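PDB 5H4E: beta 1-3 glucanase from Clostridium beijerinckii NCIMB 8052, which probably hydrolyses beta-1,3-glucans through its glycoside hydrolase family 64 domain. Local coordinates for residues R248-F260 with N263-K276. Numbering follows the deposited sequence.
Sequences RGTYSGHVVGNDF and NKNGGAYNLYIHGK
K264 lays its extended chain alongside the ring of Y251, running in the same direction, with K264 CG 3.9 Å from Y251 CE1; a long aliphatic stem suits an aromatic neighbour. L271 CD1 touches the ring's edge. One residue along, S252 and N263 form an antiparallel hydrogen-bonded pair, N263 N to S252 O at 2.9 Å, the return bond from S252 N to N263 O being weak. N263 takes the cramped first torsion (chi1 70°), which points ND2 forward to G267 O (2.9 Å), tying down the type I' turn 264-267, while OD1 faces S252 N, another weak bond, and a water bridges it to T250 O. G266 suits the turn's positive phi, and the short side chain of N265 lets OD1 accept a nearly straight hydrogen bond from T250 N at 3.1 Å; N265 N donates to T250 O. These pairs belong to a four-stranded antiparallel meander whose strand 259-264 serves two hairpins. In the second, F260 and I273 exchange two backbone hydrogen bonds. H254 CE1 approaches Y269 CD1 to 3.2 Å, ring planes 63° apart; V261 O holds H254 ND1. D295 OD1 makes salt bridges with K264 NZ and R248 NH2, probably offsetting their charges, and a hydrogen bond with Y251 OH.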
ATOM      1  N   ARG A 248     -12.438  -8.980 -17.044  1.00 37.38           N
ATOM      2  CA  ARG A 248     -12.595  -8.040 -18.156  1.00 37.74           C
ATOM      3  C   ARG A 248     -12.645  -8.713 -19.525  1.00 42.40           C
ATOM      4  O   ARG A 248     -13.147  -8.129 -20.496  1.00 38.52           O
ATOM      5  CB  ARG A 248     -11.460  -7.020 -18.154  1.00 36.33           C
ATOM      6  CG  ARG A 248     -11.351  -6.220 -16.889  1.00 38.16           C
ATOM      7  CD  ARG A 248     -10.321  -5.124 -17.051  1.00 42.79           C
ATOM      8  NE  ARG A 248     -10.539  -4.316 -18.251  1.00 36.13           N
ATOM      9  CZ  ARG A 248     -11.280  -3.214 -18.285  1.00 37.90           C
ATOM     10  NH1 ARG A 248     -11.876  -2.778 -17.182  1.00 40.73           N
ATOM     11  NH2 ARG A 248     -11.420  -2.541 -19.420  1.00 35.32           N
ATOM     12  N   GLY A 249     -12.109  -9.929 -19.606  1.00 39.86           N
ATOM     13  CA  GLY A 249     -12.120 -10.686 -20.845  1.00 36.54           C
ATOM     14  C   GLY A 249     -10.830 -11.455 -21.031  1.00 37.66           C
ATOM     15  O   GLY A 249     -10.040 -11.588 -20.092  1.00 33.14           O
ATOM     16  N   THR A 250     -10.613 -11.962 -22.242  1.00 33.34           N
ATOM     17  CA  THR A 250      -9.387 -12.693 -22.541  1.00 30.92           C
ATOM     18  C   THR A 250      -8.439 -11.855 -23.393  1.00 32.44           C
ATOM     19  O   THR A 250      -8.802 -11.364 -24.477  1.00 30.73           O
ATOM     20  CB  THR A 250      -9.675 -14.025 -23.259  1.00 33.07           C
ATOM     21  OG1 THR A 250     -10.549 -14.820 -22.451  1.00 30.20           O
ATOM     22  CG2 THR A 250      -8.373 -14.800 -23.496  1.00 28.30           C
ATOM     23  N   TYR A 251      -7.222 -11.694 -22.887  1.00 27.88           N
ATOM     24  CA  TYR A 251      -6.196 -10.920 -23.562  1.00 27.83           C
ATOM     25  C   TYR A 251      -5.089 -11.831 -24.077  1.00 28.26           C
ATOM     26  O   TYR A 251      -4.732 -12.799 -23.418  1.00 30.71           O
ATOM     27  CB  TYR A 251      -5.601  -9.881 -22.615  1.00 28.43           C
ATOM     28  CG  TYR A 251      -6.595  -8.879 -22.078  1.00 31.26           C
ATOM     29  CD1 TYR A 251      -6.822  -7.676 -22.738  1.00 31.70           C
ATOM     30  CD2 TYR A 251      -7.296  -9.126 -20.896  1.00 31.96           C
ATOM     31  CE1 TYR A 251      -7.727  -6.744 -22.247  1.00 28.83           C
ATOM     32  CE2 TYR A 251      -8.211  -8.202 -20.397  1.00 32.76           C
ATOM     33  CZ  TYR A 251      -8.416  -7.014 -21.074  1.00 35.76           C
ATOM     34  OH  TYR A 251      -9.310  -6.090 -20.578  1.00 33.16           O
ATOM     35  N   SER A 252      -4.539 -11.520 -25.244  1.00 24.61           N
ATOM     36  CA  SER A 252      -3.425 -12.293 -25.761  1.00 22.90           C
ATOM     37  C   SER A 252      -2.325 -11.360 -26.240  1.00 24.15           C
ATOM     38  O   SER A 252      -2.585 -10.406 -26.959  1.00 27.49           O
ATOM     39  CB  SER A 252      -3.894 -13.215 -26.893  1.00 28.97           C
ATOM     40  OG  SER A 252      -2.904 -14.182 -27.202  1.00 25.98           O
ATOM     41  N   GLY A 253      -1.087 -11.630 -25.852  1.00 23.44           N
ATOM     42  CA  GLY A 253      -0.019 -10.701 -26.151  1.00 23.58           C
ATOM     43  C   GLY A 253       1.232 -11.344 -26.699  1.00 24.53           C
ATOM     44  O   GLY A 253       1.433 -12.555 -26.559  1.00 23.12           O
ATOM     45  N   HIS A 254       2.068 -10.524 -27.331  1.00 22.41           N
ATOM     46  CA  HIS A 254       3.368 -10.953 -27.826  1.00 22.92           C
ATOM     47  C   HIS A 254       4.296  -9.752 -27.884  1.00 27.27           C
ATOM     48  O   HIS A 254       3.844  -8.613 -27.973  1.00 26.72           O
ATOM     49  CB  HIS A 254       3.256 -11.633 -29.206  1.00 28.65           C
ATOM     50  CG  HIS A 254       2.668 -10.762 -30.279  1.00 27.60           C
ATOM     51  ND1 HIS A 254       1.776  -9.748 -30.012  1.00 32.47           N
ATOM     52  CD2 HIS A 254       2.824 -10.779 -31.623  1.00 30.24           C
ATOM     53  CE1 HIS A 254       1.420  -9.165 -31.144  1.00 28.96           C
ATOM     54  NE2 HIS A 254       2.038  -9.777 -32.136  1.00 26.10           N
ATOM     55  N   VAL A 255       5.595 -10.005 -27.807  1.00 22.75           N
ATOM     56  CA  VAL A 255       6.565  -8.922 -27.823  1.00 21.74           C
ATOM     57  C   VAL A 255       6.917  -8.609 -29.269  1.00 27.28           C
ATOM     58  O   VAL A 255       7.340  -9.494 -30.021  1.00 25.83           O
ATOM     59  CB  VAL A 255       7.825  -9.279 -27.021  1.00 25.16           C
ATOM     60  CG1 VAL A 255       8.925  -8.237 -27.214  1.00 23.43           C
ATOM     61  CG2 VAL A 255       7.478  -9.460 -25.535  1.00 22.84           C
ATOM     62  N   VAL A 256       6.693  -7.358 -29.663  1.00 25.85           N
ATOM     63  CA  VAL A 256       7.057  -6.867 -30.984  1.00 28.51           C
ATOM     64  C   VAL A 256       8.044  -5.739 -30.788  1.00 29.16           C
ATOM     65  O   VAL A 256       7.680  -4.673 -30.293  1.00 31.16           O
ATOM     66  CB  VAL A 256       5.847  -6.355 -31.781  1.00 26.43           C
ATOM     67  CG1 VAL A 256       6.278  -5.995 -33.200  1.00 28.48           C
ATOM     68  CG2 VAL A 256       4.744  -7.390 -31.797  1.00 28.67           C
ATOM     69  N   GLY A 257       9.299  -5.979 -31.142  1.00 27.78           N
ATOM     70  CA  GLY A 257      10.359  -5.054 -30.802  1.00 30.29           C
ATOM     71  C   GLY A 257      10.543  -5.013 -29.298  1.00 35.18           C
ATOM     72  O   GLY A 257      10.915  -6.015 -28.687  1.00 35.10           O
ATOM     73  N   ASN A 258      10.272  -3.857 -28.696  1.00 34.68           N
ATOM     74  CA  ASN A 258      10.420  -3.695 -27.251  1.00 31.08           C
ATOM     75  C   ASN A 258       9.075  -3.542 -26.552  1.00 30.56           C
ATOM     76  O   ASN A 258       9.016  -3.383 -25.330  1.00 31.41           O
ATOM     77  CB  ASN A 258      11.305  -2.485 -26.935  1.00 37.26           C
ATOM     78  CG  ASN A 258      12.520  -2.852 -26.104  1.00 42.69           C
ATOM     79  OD1 ASN A 258      13.024  -3.980 -26.176  1.00 44.49           O
ATOM     80  ND2 ASN A 258      12.986  -1.910 -25.294  1.00 45.75           N
ATOM     81  N   ASP A 259       8.004  -3.569 -27.338  1.00 28.39           N
ATOM     82  CA  ASP A 259       6.649  -3.452 -26.821  1.00 26.00           C
ATOM     83  C   ASP A 259       6.010  -4.807 -26.576  1.00 28.99           C
ATOM     84  O   ASP A 259       6.290  -5.763 -27.298  1.00 27.31           O
ATOM     85  CB  ASP A 259       5.755  -2.676 -27.790  1.00 29.06           C
ATOM     86  CG  ASP A 259       6.226  -1.261 -28.016  1.00 30.81           C
ATOM     87  OD1 ASP A 259       6.840  -0.680 -27.096  1.00 30.97           O
ATOM     88  OD2 ASP A 259       5.965  -0.732 -29.113  1.00 33.15           O
ATOM     89  N   PHE A 260       5.129  -4.861 -25.581  1.00 26.25           N
ATOM     90  CA  PHE A 260       4.300  -6.030 -25.334  1.00 23.37           C
ATOM     91  C   PHE A 260       2.915  -5.671 -25.826  1.00 24.52           C
ATOM     92  O   PHE A 260       2.238  -4.849 -25.212  1.00 25.87           O
ATOM     93  CB  PHE A 260       4.255  -6.408 -23.843  1.00 23.52           C
ATOM     94  CG  PHE A 260       4.307  -7.899 -23.584  1.00 24.55           C
ATOM     95  CD1 PHE A 260       5.270  -8.443 -22.747  1.00 23.80           C
ATOM     96  CD2 PHE A 260       3.451  -8.756 -24.258  1.00 24.36           C
ATOM     97  CE1 PHE A 260       5.309  -9.811 -22.515  1.00 26.23           C
ATOM     98  CE2 PHE A 260       3.498 -10.128 -24.053  1.00 25.31           C
ATOM     99  CZ  PHE A 260       4.427 -10.658 -23.185  1.00 21.70           C
ATOM    100  N   ASN A 263      -4.204  -8.106 -27.715  1.00 23.21           N
ATOM    101  CA  ASN A 263      -5.546  -7.925 -28.234  1.00 28.46           C
ATOM    102  C   ASN A 263      -6.541  -8.271 -27.142  1.00 28.20           C
ATOM    103  O   ASN A 263      -6.148  -8.724 -26.067  1.00 29.51           O
ATOM    104  CB  ASN A 263      -5.772  -8.780 -29.481  1.00 26.24           C
ATOM    105  CG  ASN A 263      -5.838 -10.271 -29.180  1.00 30.11           C
ATOM    106  OD1 ASN A 263      -5.470 -10.728 -28.092  1.00 30.01           O
ATOM    107  ND2 ASN A 263      -6.285 -11.044 -30.168  1.00 26.95           N
ATOM    108  N   LYS A 264      -7.820  -8.058 -27.417  1.00 30.22           N
ATOM    109  CA  LYS A 264      -8.877  -8.340 -26.458  1.00 29.30           C
ATOM    110  C   LYS A 264      -9.982  -9.145 -27.125  1.00 31.93           C
ATOM    111  O   LYS A 264     -10.518  -8.733 -28.156  1.00 31.91           O
ATOM    112  CB  LYS A 264      -9.432  -7.033 -25.883  1.00 29.31           C
ATOM    113  CG  LYS A 264     -10.556  -7.195 -24.888  1.00 33.90           C
ATOM    114  CD  LYS A 264     -11.032  -5.812 -24.445  1.00 35.87           C
ATOM    115  CE  LYS A 264     -12.165  -5.874 -23.441  1.00 36.36           C
ATOM    116  NZ  LYS A 264     -12.502  -4.497 -22.973  1.00 37.13           N
ATOM    117  N   ASN A 265     -10.307 -10.292 -26.535  1.00 26.86           N
ATOM    118  CA  ASN A 265     -11.310 -11.204 -27.076  1.00 31.93           C
ATOM    119  C   ASN A 265     -11.109 -11.515 -28.561  1.00 33.68           C
ATOM    120  O   ASN A 265     -12.065 -11.558 -29.339  1.00 32.29           O
ATOM    121  CB  ASN A 265     -12.711 -10.640 -26.837  1.00 32.87           C
ATOM    122  CG  ASN A 265     -13.027 -10.487 -25.355  1.00 32.20           C
ATOM    123  OD1 ASN A 265     -12.650 -11.329 -24.531  1.00 34.12           O
ATOM    124  ND2 ASN A 265     -13.712  -9.408 -25.010  1.00 34.08           N
ATOM    125  N   GLY A 266      -9.852 -11.724 -28.938  1.00 34.40           N
ATOM    126  CA  GLY A 266      -9.512 -12.147 -30.284  1.00 29.04           C
ATOM    127  C   GLY A 266      -9.492 -11.041 -31.325  1.00 29.70           C
ATOM    128  O   GLY A 266      -9.524 -11.319 -32.517  1.00 30.16           O
ATOM    129  N   GLY A 267      -9.431  -9.786 -30.884  1.00 31.51           N
ATOM    130  CA  GLY A 267      -9.414  -8.654 -31.798  1.00 29.59           C
ATOM    131  C   GLY A 267      -8.031  -8.305 -32.319  1.00 27.42           C
ATOM    132  O   GLY A 267      -7.104  -9.113 -32.238  1.00 24.84           O
ATOM    133  N   ALA A 268      -7.890  -7.105 -32.877  1.00 26.84           N
ATOM    134  CA  ALA A 268      -6.590  -6.646 -33.365  1.00 29.40           C
ATOM    135  C   ALA A 268      -5.644  -6.393 -32.200  1.00 28.24           C
ATOM    136  O   ALA A 268      -6.082  -6.036 -31.106  1.00 28.30           O
ATOM    137  CB  ALA A 268      -6.740  -5.385 -34.191  1.00 27.54           C
ATOM    138  N   TYR A 269      -4.347  -6.555 -32.436  1.00 27.63           N
ATOM    139  CA  TYR A 269      -3.369  -6.281 -31.392  1.00 26.11           C
ATOM    140  C   TYR A 269      -3.037  -4.795 -31.349  1.00 26.13           C
ATOM    141  O   TYR A 269      -2.278  -4.297 -32.182  1.00 24.25           O
ATOM    142  CB  TYR A 269      -2.099  -7.101 -31.605  1.00 22.83           C
ATOM    143  CG  TYR A 269      -2.288  -8.588 -31.367  1.00 27.30           C
ATOM    144  CD1 TYR A 269      -1.693  -9.219 -30.279  1.00 27.58           C
ATOM    145  CD2 TYR A 269      -3.057  -9.360 -32.227  1.00 26.00           C
ATOM    146  CE1 TYR A 269      -1.858 -10.575 -30.061  1.00 24.96           C
ATOM    147  CE2 TYR A 269      -3.220 -10.724 -32.017  1.00 24.79           C
ATOM    148  CZ  TYR A 269      -2.619 -11.319 -30.933  1.00 27.06           C
ATOM    149  OH  TYR A 269      -2.775 -12.669 -30.718  1.00 25.79           O
ATOM    150  N   ASN A 270      -3.606  -4.098 -30.366  1.00 29.26           N
ATOM    151  CA  ASN A 270      -3.452  -2.643 -30.258  1.00 30.77           C
ATOM    152  C   ASN A 270      -3.417  -2.145 -28.814  1.00 30.73           C
ATOM    153  O   ASN A 270      -3.596  -0.955 -28.549  1.00 27.71           O
ATOM    154  CB  ASN A 270      -4.579  -1.938 -31.022  1.00 29.10           C
ATOM    155  CG  ASN A 270      -5.947  -2.504 -30.699  1.00 33.56           C
ATOM    156  OD1 ASN A 270      -6.244  -2.852 -29.549  1.00 35.63           O
ATOM    157  ND2 ASN A 270      -6.791  -2.615 -31.720  1.00 32.26           N
ATOM    158  N   LEU A 271      -3.182  -3.059 -27.883  1.00 26.12           N
ATOM    159  CA  LEU A 271      -3.077  -2.695 -26.477  1.00 28.81           C
ATOM    160  C   LEU A 271      -1.629  -2.863 -26.032  1.00 26.97           C
ATOM    161  O   LEU A 271      -1.082  -3.964 -26.086  1.00 28.00           O
ATOM    162  CB  LEU A 271      -4.030  -3.541 -25.638  1.00 27.64           C
ATOM    163  CG  LEU A 271      -5.507  -3.471 -26.034  1.00 30.39           C
ATOM    164  CD1 LEU A 271      -6.294  -4.593 -25.398  1.00 27.50           C
ATOM    165  CD2 LEU A 271      -6.120  -2.123 -25.640  1.00 29.98           C
ATOM    166  N   TYR A 272      -1.007  -1.768 -25.598  1.00 25.41           N
ATOM    167  CA  TYR A 272       0.441  -1.736 -25.408  1.00 24.28           C
ATOM    168  C   TYR A 272       0.947  -1.607 -23.975  1.00 26.10           C
ATOM    169  O   TYR A 272       0.452  -0.789 -23.204  1.00 26.07           O
ATOM    170  CB  TYR A 272       1.036  -0.571 -26.201  1.00 27.13           C
ATOM    171  CG  TYR A 272       1.140  -0.827 -27.678  1.00 27.23           C
ATOM    172  CD1 TYR A 272       2.362  -1.108 -28.261  1.00 27.66           C
ATOM    173  CD2 TYR A 272       0.016  -0.788 -28.488  1.00 30.65           C
ATOM    174  CE1 TYR A 272       2.469  -1.347 -29.606  1.00 27.91           C
ATOM    175  CE2 TYR A 272       0.114  -1.028 -29.842  1.00 30.30           C
ATOM    176  CZ  TYR A 272       1.345  -1.311 -30.390  1.00 29.50           C
ATOM    177  OH  TYR A 272       1.451  -1.554 -31.737  1.00 33.95           O
ATOM    178  N   ILE A 273       1.956  -2.405 -23.647  1.00 23.17           N
ATOM    179  CA  ILE A 273       2.937  -2.000 -22.652  1.00 26.75           C
ATOM    180  C   ILE A 273       4.113  -1.444 -23.452  1.00 29.18           C
ATOM    181  O   ILE A 273       4.760  -2.166 -24.214  1.00 30.42           O
ATOM    182  CB  ILE A 273       3.407  -3.144 -21.738  1.00 22.17           C
ATOM    183  CG1 ILE A 273       2.229  -3.846 -21.073  1.00 19.99           C
ATOM    184  CG2 ILE A 273       4.359  -2.623 -20.680  1.00 24.54           C
ATOM    185  CD1 ILE A 273       2.666  -4.926 -20.114  1.00 22.10           C
ATOM    186  N   HIS A 274       4.369  -0.148 -23.311  1.00 27.74           N
ATOM    187  CA  HIS A 274       5.442   0.492 -24.060  1.00 28.38           C
ATOM    188  C   HIS A 274       6.805   0.317 -23.414  1.00 30.28           C
ATOM    189  O   HIS A 274       7.177   1.047 -22.504  1.00 32.91           O
ATOM    190  CB  HIS A 274       5.122   1.977 -24.240  1.00 28.88           C
ATOM    191  CG  HIS A 274       3.873   2.216 -25.024  1.00 25.80           C
ATOM    192  ND1 HIS A 274       3.851   2.221 -26.401  1.00 29.38           N
ATOM    193  CD2 HIS A 274       2.595   2.420 -24.627  1.00 27.72           C
ATOM    194  CE1 HIS A 274       2.616   2.432 -26.820  1.00 25.86           C
ATOM    195  NE2 HIS A 274       1.835   2.557 -25.764  1.00 31.40           N
ATOM    196  N   GLY A 275       7.557  -0.668 -23.890  1.00 30.28           N
ATOM    197  CA  GLY A 275       8.900  -0.894 -23.401  1.00 30.13           C
ATOM    198  C   GLY A 275       9.058  -2.152 -22.569  1.00 29.52           C
ATOM    199  O   GLY A 275       8.094  -2.885 -22.303  1.00 30.96           O
ATOM    200  N   LYS A 276      10.302  -2.398 -22.177  1.00 28.96           N
ATOM    201  CA  LYS A 276      10.659  -3.518 -21.325  1.00 28.93           C
ATOM    202  C   LYS A 276      10.964  -2.995 -19.920  1.00 27.58           C
ATOM    203  O   LYS A 276      11.769  -2.071 -19.764  1.00 26.95           O
ATOM    204  CB  LYS A 276      11.856  -4.263 -21.906  1.00 25.91           C
ATOM    205  CG  LYS A 276      12.393  -5.348 -21.013  1.00 27.86           C
ATOM    206  CD  LYS A 276      13.435  -6.203 -21.719  1.00 31.16           C
ATOM    207  CE  LYS A 276      14.709  -5.437 -21.976  1.00 31.39           C
ATOM    208  NZ  LYS A 276      15.694  -6.304 -22.677  1.00 39.62           N
TER
HETATM  209  O   HOH W   1     -14.683  -8.519 -22.323  1.00 32.56           O
HETATM  210  O   HOH W   2      -7.693 -12.276 -26.978  1.00 25.60           O
HETATM  211  O   HOH W   3       5.752   1.750 -28.076  1.00 30.37           O